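Local structure of uncharacterized protein Atu2773 (Agrobacterium tumefaciens, 2QV5) at residues P87-G92 and T102-D107; L39-T44 and G60-G65; D184-G189 and I214-A219. The protein is of unknown function but belongs to the divergent polysaccharide deacetylase family, so it may act on a carbohydrate substrate. All coordinates share one frame; numbering follows the deposited sequence.

Contact 1. Residues P87-G92 and T102-D107; sequences PLEPFG and TLLAGD
Leu-88 at the end of strand 82-88 and Leu-103 in the loop that follows it form a single backbone bridge, their CA atoms 4.8 Å apart. Leu-103 N donates to Pro-87 O at 3.1 Å, nearly straight. The same oxygen takes a CA-H contact from Thr-102, and a weak, strongly bent bond from Glu-89 N to Leu-103 O closes the bridge. After Glu-89 the two chains part.

Glu-89 carries the polar part of the contact. Its CG stands anti to the backbone N (chi1 -166°) and the rest of the chain is extended, which carries the carboxylate alongside Leu-104, the first residue of a type I turn that runs to Asp-107. There OE1 accepts from Ala-105 N at 2.8 Å, met nearly along the C-O axis, and also from a water 2.7 Å away that in turn accepts from Gly-106 N. Two consecutive amides of the turn are thus held by one oxygen, directly and through water. Leu-104 crosses the glutamate at about a right angle, its CD2 lying 3.8 Å from Glu-89 CG. On the apolar side, Leu-88 CD2 meets CD2 of Leu-103 at 3.8 Å, and Thr-102 turns its CG2 branch to the strand, against the backbone at Leu-88 and Glu-89. Thr-102 OG1 bonds to Gly-99 O.

The loop between strand 82-88 and helix 109-120 is thus tied to the C-terminal end of the strand by the backbone bridge and by Glu-89, in a beta-to-alpha connection of a parallel alpha/beta fold.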
loop_
_atom_site.group_PDB
_atom_site.type_symbol
_atom_site.label_atom_id
_atom_site.label_comp_id
_atom_site.label_asym_id
_atom_site.label_seq_id
_atom_site.Cartn_x
_atom_site.Cartn_y
_atom_site.Cartn_z
ATOM N N PRO A 87 -3.239 10.460 -0.977
ATOM C CA PRO A 87 -4.288 11.071 -0.146
ATOM C C PRO A 87 -5.619 11.231 -0.902
ATOM O O PRO A 87 -5.653 11.844 -1.965
ATOM C CB PRO A 87 -3.694 12.439 0.228
ATOM C CG PRO A 87 -2.682 12.729 -0.804
ATOM C CD PRO A 87 -2.136 11.398 -1.255
ATOM N N LEU A 88 -6.691 10.657 -0.355
ATOM C CA LEU A 88 -8.026 10.713 -0.963
ATOM C C LEU A 88 -9.050 11.274 0.022
ATOM O O LEU A 88 -8.871 11.148 1.230
ATOM C CB LEU A 88 -8.471 9.329 -1.438
ATOM C CG LEU A 88 -7.643 8.500 -2.427
ATOM C CD1 LEU A 88 -8.391 7.201 -2.676
ATOM C CD2 LEU A 88 -7.425 9.223 -3.741
ATOM N N GLU A 89 -10.122 11.881 -0.494
ATOM C CA GLU A 89 -11.067 12.638 0.349
ATOM C C GLU A 89 -11.793 11.764 1.368
ATOM O O GLU A 89 -12.509 10.839 0.986
ATOM C CB GLU A 89 -12.092 13.393 -0.496
ATOM C CG GLU A 89 -12.883 14.445 0.284
ATOM C CD GLU A 89 -14.098 14.954 -0.470
ATOM O OE1 GLU A 89 -14.084 14.929 -1.718
ATOM O OE2 GLU A 89 -15.071 15.383 0.187
ATOM N N PRO A 90 -11.599 12.057 2.667
ATOM C CA PRO A 90 -12.310 11.339 3.721
ATOM C C PRO A 90 -13.711 11.927 3.940
ATOM O O PRO A 90 -14.059 12.941 3.321
ATOM C CB PRO A 90 -11.427 11.567 4.943
ATOM C CG PRO A 90 -10.794 12.910 4.703
ATOM C CD PRO A 90 -10.703 13.098 3.208
ATOM N N PHE A 91 -14.501 11.301 4.811
ATOM C CA PHE A 91 -15.839 11.808 5.148
ATOM C C PHE A 91 -15.838 13.122 5.939
ATOM O O PHE A 91 -16.788 13.904 5.851
ATOM C CB PHE A 91 -16.652 10.748 5.895
ATOM C CG PHE A 91 -17.282 9.727 4.996
ATOM C CD1 PHE A 91 -18.265 10.101 4.079
ATOM C CD2 PHE A 91 -16.897 8.390 5.065
ATOM C CE1 PHE A 91 -18.852 9.163 3.241
ATOM C CE2 PHE A 91 -17.482 7.440 4.233
ATOM C CZ PHE A 91 -18.461 7.831 3.315
ATOM N N GLY A 92 -14.768 13.366 6.695
ATOM C CA GLY A 92 -14.681 14.551 7.550
ATOM C C GLY A 92 -14.003 15.762 6.934
ATOM O O GLY A 92 -13.432 16.580 7.655
ATOM N N THR A 102 -4.753 16.209 -2.008
ATOM C CA THR A 102 -5.860 15.284 -1.733
ATOM C C THR A 102 -6.846 15.275 -2.899
ATOM O O THR A 102 -7.300 16.334 -3.342
ATOM C CB THR A 102 -6.586 15.663 -0.412
ATOM O OG1 THR A 102 -5.622 15.859 0.624
ATOM C CG2 THR A 102 -7.550 14.576 0.022
ATOM N N LEU A 103 -7.159 14.084 -3.410
ATOM C CA LEU A 103 -8.118 13.965 -4.511
ATOM C C LEU A 103 -9.531 14.118 -3.945
ATOM O O LEU A 103 -9.850 13.553 -2.888
ATOM C CB LEU A 103 -7.939 12.637 -5.264
ATOM C CG LEU A 103 -6.782 12.491 -6.279
ATOM C CD1 LEU A 103 -5.409 12.704 -5.692
ATOM C CD2 LEU A 103 -6.822 11.118 -6.925
ATOM N N LEU A 104 -10.354 14.909 -4.633
ATOM C CA LEU A 104 -11.682 15.275 -4.144
ATOM C C LEU A 104 -12.775 14.769 -5.066
ATOM O O LEU A 104 -12.672 14.890 -6.293
ATOM C CB LEU A 104 -11.792 16.800 -3.959
ATOM C CG LEU A 104 -10.729 17.470 -3.079
ATOM C CD1 LEU A 104 -10.829 18.987 -3.135
ATOM C CD2 LEU A 104 -10.808 16.975 -1.632
ATOM N N ALA A 105 -13.823 14.209 -4.461
ATOM C CA ALA A 105 -14.938 13.600 -5.183
ATOM C C ALA A 105 -15.664 14.537 -6.162
ATOM O O ALA A 105 -16.105 14.097 -7.225
ATOM C CB ALA A 105 -15.928 12.975 -4.200
ATOM N N GLY A 106 -15.770 15.815 -5.809
ATOM C CA GLY A 106 -16.516 16.784 -6.616
ATOM C C GLY A 106 -15.746 17.469 -7.736
ATOM O O GLY A 106 -16.348 18.094 -8.608
ATOM N N ASP A 107 -14.420 17.349 -7.712
ATOM C CA ASP A 107 -13.548 17.972 -8.712
ATOM C C ASP A 107 -13.577 17.215 -10.045
ATOM O O ASP A 107 -13.811 16.000 -10.055
ATOM C CB ASP A 107 -12.116 18.081 -8.171
ATOM C CG ASP A 107 -11.872 19.379 -7.413
ATOM O OD1 ASP A 107 -12.503 20.405 -7.752
ATOM O OD2 ASP A 107 -11.043 19.380 -6.482
HETATM O O HOH W 1 -15.492 16.798 -3.091
#

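Contact 2. Residues L39-T44 and G60-G65; sequences LGLSQT and GFAASG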
loop_
_atom_site.group_PDB
_atom_site.type_symbol
_atom_site.label_atom_id
_atom_site.label_comp_id
_atom_site.label_asym_id
_atom_site.label_seq_id
_atom_site.Cartn_x
_atom_site.Cartn_y
_atom_site.Cartn_z
ATOM N N LEU A 39 5.325 5.947 5.844
ATOM C CA LEU A 39 6.744 6.338 5.737
ATOM C C LEU A 39 6.920 7.740 5.186
ATOM O O LEU A 39 6.213 8.141 4.254
ATOM C CB LEU A 39 7.572 5.325 4.929
ATOM C CG LEU A 39 8.134 4.215 5.817
ATOM C CD1 LEU A 39 7.144 3.099 6.039
ATOM C CD2 LEU A 39 9.397 3.678 5.215
ATOM N N GLY A 40 7.824 8.494 5.811
ATOM C CA GLY A 40 8.051 9.898 5.479
ATOM C C GLY A 40 7.337 10.884 6.400
ATOM O O GLY A 40 7.714 12.047 6.457
ATOM N N LEU A 41 6.320 10.428 7.128
ATOM C CA LEU A 41 5.586 11.313 8.049
ATOM C C LEU A 41 6.348 11.647 9.334
ATOM O O LEU A 41 6.387 12.810 9.753
ATOM C CB LEU A 41 4.194 10.755 8.381
ATOM C CG LEU A 41 3.224 10.572 7.210
ATOM C CD1 LEU A 41 1.999 9.737 7.616
ATOM C CD2 LEU A 41 2.811 11.909 6.568
ATOM N N SER A 42 6.911 10.625 9.980
ATOM C CA SER A 42 7.823 10.833 11.106
ATOM C C SER A 42 9.205 10.382 10.721
ATOM O O SER A 42 9.388 9.247 10.278
ATOM C CB SER A 42 7.375 10.059 12.345
ATOM O OG SER A 42 8.446 9.922 13.264
ATOM N N GLN A 43 10.188 11.254 10.902
ATOM C CA GLN A 43 11.561 10.891 10.583
ATOM C C GLN A 43 12.125 9.794 11.485
ATOM O O GLN A 43 12.793 8.879 11.004
ATOM C CB GLN A 43 12.467 12.135 10.542
ATOM C CG GLN A 43 12.033 13.163 9.483
ATOM C CD GLN A 43 11.759 12.539 8.110
ATOM O OE1 GLN A 43 12.653 11.950 7.500
ATOM N NE2 GLN A 43 10.521 12.674 7.624
ATOM N N THR A 44 11.858 9.876 12.787
ATOM C CA THR A 44 12.317 8.844 13.716
ATOM C C THR A 44 11.517 7.554 13.543
ATOM O O THR A 44 12.071 6.455 13.633
ATOM C CB THR A 44 12.292 9.312 15.199
ATOM O OG1 THR A 44 11.045 9.959 15.488
ATOM C CG2 THR A 44 13.450 10.268 15.489
ATOM N N GLY A 60 4.658 1.362 2.719
ATOM C CA GLY A 60 3.857 2.407 2.091
ATOM C C GLY A 60 4.446 3.771 2.397
ATOM O O GLY A 60 4.703 4.092 3.569
ATOM N N PHE A 61 4.688 4.557 1.349
ATOM C CA PHE A 61 5.307 5.876 1.501
ATOM C C PHE A 61 4.230 6.944 1.398
ATOM O O PHE A 61 3.432 6.928 0.471
ATOM C CB PHE A 61 6.384 6.094 0.426
ATOM C CG PHE A 61 7.700 5.494 0.785
ATOM C CD1 PHE A 61 7.821 4.125 1.007
ATOM C CD2 PHE A 61 8.814 6.294 0.941
ATOM C CE1 PHE A 61 9.024 3.556 1.372
ATOM C CE2 PHE A 61 10.022 5.732 1.297
ATOM C CZ PHE A 61 10.131 4.352 1.508
ATOM N N ALA A 62 4.204 7.857 2.363
ATOM C CA ALA A 62 3.199 8.910 2.377
ATOM C C ALA A 62 3.602 9.975 1.380
ATOM O O ALA A 62 4.727 10.471 1.418
ATOM C CB ALA A 62 3.088 9.499 3.745
ATOM N N ALA A 63 2.687 10.333 0.485
ATOM C CA ALA A 63 3.013 11.299 -0.577
ATOM C C ALA A 63 3.351 12.676 0.009
ATOM O O ALA A 63 4.234 13.358 -0.489
ATOM C CB ALA A 63 1.885 11.393 -1.581
ATOM N N SER A 64 2.670 13.047 1.095
ATOM C CA SER A 64 2.935 14.300 1.818
ATOM C C SER A 64 4.119 14.233 2.797
ATOM O O SER A 64 4.345 15.179 3.559
ATOM C CB SER A 64 1.679 14.729 2.581
ATOM O OG SER A 64 1.298 13.728 3.516
ATOM N N GLY A 65 4.865 13.129 2.784
ATOM C CA GLY A 65 5.983 12.928 3.710
ATOM C C GLY A 65 7.229 13.733 3.370
ATOM O O GLY A 65 7.275 14.420 2.347
#
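Leu-39 lies over the ring of Phe-61, and this pairing makes one of the two apolar parts of the contact. CB of Leu-39 stands 4.0 Å from the ring centroid and only 7° off the normal, a CH-pi contact almost centred on the face. Farther out, Leu-39 CD2 reaches over the rim of the same ring, 3.8 Å from Phe-61 CZ, and the two side chains cross obliquely. Its other branch turns to the backbone, with CD1 3.6 Å from Gly-60 O.

The two residues face each other because their backbones are in parallel register. Leu-39 N donates to Gly-60 O at 3.0 Å and Leu-39 O accepts from Ala-62 N at 2.8 Å. The amide and carbonyl of Leu-39 therefore straddle Phe-61.

After Gly-40, the end of Leu-41 turns to the 60-65 segment. Its CG lies anti to its carbonyl carbon (chi1 -61°), and the branch point settles on the methyl of Ala-62, CG to CB 3.6 Å. CD2 continues to Ser-64, whose OG it approaches to 3.9 Å. Between these two leucines Gly-40 adopts a positive phi of 98°, and its CA sits 4.1 Å from that of Gly-65. Neither glycine has a side chain to hold the backbones apart, so they pack directly, and Gly-65 is fixed by closing the turn that begins at Ala-62.

The contact joins the first strand to the second in the beta-alpha-beta unit of strand 30-39, helix 43-52 and strand 58-62. Leu-68, Trp-71 and Ala-75 of helix 68-78 also pack on Phe-61, while Ser-42 N-caps helix 43-52.

Contact 3. Residues D184-G189 and I214-A219; sequences DVLLDG and IGVASA
Asp-184 to Leu-187 run parallel to Ile-214 to Ala-217, bridged at Val-185 with Gly-215 and at Leu-186 with Val-216. Ile-214 O accepts from Asp-184 N and Val-185 N, and Val-216 N to Val-185 O and Leu-187 N to Val-216 O (2.9 Å) continue the ladder. Val-216 CG2 lies 3.7 Å from Val-185 O, and Leu-187 CB approaches Val-216 O to 3.6 Å.

An aspartate extends the ladder at each end. OD2 of Asp-184 takes Ile-214 N at 2.8 Å on its anti side, 21° out of the carboxylate plane. At the other end Asp-188 CG lies between its backbone N and carbonyl carbon (chi1 59°), which turns the carboxylate back to the strand; OD2 accepts from Ser-218 N through its syn lone pair at 2.9 Å and also bonds to Ser-223 OG. A water bonded to Ser-218 OG lies unusually close to Asp-188 OD1. The methyl of Ala-217 lies against one face of the carboxylate, CB to Asp-188 OD2 3.4 Å.

Strand 180-186, helix 193-210 and strand 212-218 form a beta-alpha-beta unit, and the helix covers Val-185. Strand 30-39 pairs with the other edge of 212-218, and Ile-227 of helix 221-233 packs on Leu-187 and Ala-217.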
loop_
_atom_site.group_PDB
_atom_site.type_symbol
_atom_site.label_atom_id
_atom_site.label_comp_id
_atom_site.label_asym_id
_atom_site.label_seq_id
_atom_site.Cartn_x
_atom_site.Cartn_y
_atom_site.Cartn_z
ATOM N N ASP A 184 -7.060 -7.708 3.729
ATOM C CA ASP A 184 -7.917 -8.600 4.507
ATOM C C ASP A 184 -8.046 -8.167 5.966
ATOM O O ASP A 184 -9.101 -8.342 6.579
ATOM C CB ASP A 184 -7.357 -10.023 4.464
ATOM C CG ASP A 184 -7.348 -10.613 3.059
ATOM O OD1 ASP A 184 -8.369 -11.210 2.658
ATOM O OD2 ASP A 184 -6.310 -10.493 2.363
ATOM N N VAL A 185 -6.964 -7.633 6.540
ATOM C CA VAL A 185 -6.936 -7.304 7.969
ATOM C C VAL A 185 -6.238 -5.961 8.196
ATOM O O VAL A 185 -5.158 -5.733 7.655
ATOM C CB VAL A 185 -6.173 -8.404 8.793
ATOM C CG1 VAL A 185 -6.263 -8.145 10.303
ATOM C CG2 VAL A 185 -6.688 -9.796 8.468
ATOM N N LEU A 186 -6.871 -5.076 8.973
ATOM C CA LEU A 186 -6.192 -3.923 9.555
ATOM C C LEU A 186 -5.566 -4.359 10.885
ATOM O O LEU A 186 -6.269 -4.716 11.836
ATOM C CB LEU A 186 -7.145 -2.743 9.752
ATOM C CG LEU A 186 -6.664 -1.548 10.600
ATOM C CD1 LEU A 186 -5.500 -0.791 9.958
ATOM C CD2 LEU A 186 -7.826 -0.601 10.905
ATOM N N LEU A 187 -4.242 -4.337 10.946
ATOM C CA LEU A 187 -3.533 -4.921 12.088
ATOM C C LEU A 187 -3.493 -4.039 13.331
ATOM O O LEU A 187 -3.431 -4.553 14.445
ATOM C CB LEU A 187 -2.110 -5.338 11.699
ATOM C CG LEU A 187 -1.953 -6.299 10.519
ATOM C CD1 LEU A 187 -0.490 -6.334 10.091
ATOM C CD2 LEU A 187 -2.462 -7.712 10.836
ATOM N N ASP A 188 -3.537 -2.722 13.141
ATOM C CA ASP A 188 -3.374 -1.789 14.256
ATOM C C ASP A 188 -4.451 -0.694 14.378
ATOM O O ASP A 188 -4.125 0.472 14.604
ATOM C CB ASP A 188 -1.974 -1.163 14.205
ATOM C CG ASP A 188 -1.711 -0.411 12.896
ATOM O OD1 ASP A 188 -2.622 -0.321 12.042
ATOM O OD2 ASP A 188 -0.594 0.107 12.724
ATOM N N GLY A 189 -5.719 -1.069 14.218
ATOM C CA GLY A 189 -6.832 -0.184 14.554
ATOM C C GLY A 189 -6.817 0.183 16.029
ATOM O O GLY A 189 -7.179 1.293 16.401
ATOM N N ILE A 214 -3.551 -10.270 2.923
ATOM C CA ILE A 214 -2.829 -9.001 3.044
ATOM C C ILE A 214 -3.260 -8.300 4.327
ATOM O O ILE A 214 -4.456 -8.124 4.569
ATOM C CB ILE A 214 -3.106 -8.059 1.843
ATOM C CG1 ILE A 214 -2.645 -8.684 0.516
ATOM C CG2 ILE A 214 -2.437 -6.680 2.070
ATOM C CD1 ILE A 214 -3.191 -7.986 -0.742
ATOM N N GLY A 215 -2.283 -7.933 5.159
ATOM C CA GLY A 215 -2.517 -7.101 6.331
ATOM C C GLY A 215 -1.925 -5.722 6.124
ATOM O O GLY A 215 -0.921 -5.573 5.425
ATOM N N VAL A 216 -2.563 -4.705 6.695
ATOM C CA VAL A 216 -2.044 -3.341 6.610
ATOM C C VAL A 216 -1.858 -2.756 8.018
ATOM O O VAL A 216 -2.594 -3.098 8.943
ATOM C CB VAL A 216 -2.923 -2.404 5.730
ATOM C CG1 VAL A 216 -2.834 -2.790 4.261
ATOM C CG2 VAL A 216 -4.377 -2.402 6.185
ATOM N N ALA A 217 -0.833 -1.927 8.164
ATOM C CA ALA A 217 -0.557 -1.208 9.402
ATOM C C ALA A 217 0.114 0.130 9.074
ATOM O O ALA A 217 0.500 0.373 7.925
ATOM C CB ALA A 217 0.328 -2.037 10.301
ATOM N N SER A 218 0.200 1.002 10.076
ATOM C CA SER A 218 0.937 2.260 9.985
ATOM C C SER A 218 2.222 2.095 10.759
ATOM O O SER A 218 2.351 1.141 11.533
ATOM C CB SER A 218 0.115 3.403 10.581
ATOM O OG SER A 218 -1.012 3.660 9.776
ATOM N N ALA A 219 3.172 3.012 10.560
ATOM C CA ALA A 219 4.484 2.936 11.215
ATOM C C ALA A 219 4.495 3.487 12.654
ATOM O O ALA A 219 5.307 4.348 12.996
ATOM C CB ALA A 219 5.559 3.623 10.354
HETATM O O HOH W 2 -2.977 1.633 10.505
#

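How the contacts relate
All three contacts reach one parallel sheet and follow one another along the chain as contact 2, contact 1 and contact 3. Contacts 1 and 2 have centres about 19 Å apart but touch where Pro-87 packs on Ala-63, since strands 58-62 and 82-88 are neighbours. Contact 3 lies on the other side of strand 30-39, which pairs with both 58-62 and 212-218; its centre is about 16 Å from that of contact 2 and about 22 Å from that of contact 1. Each contact includes the C-terminal end of a strand, so together they shape the rim of the sheet where, in many parallel alpha/beta enzymes, the active site lies.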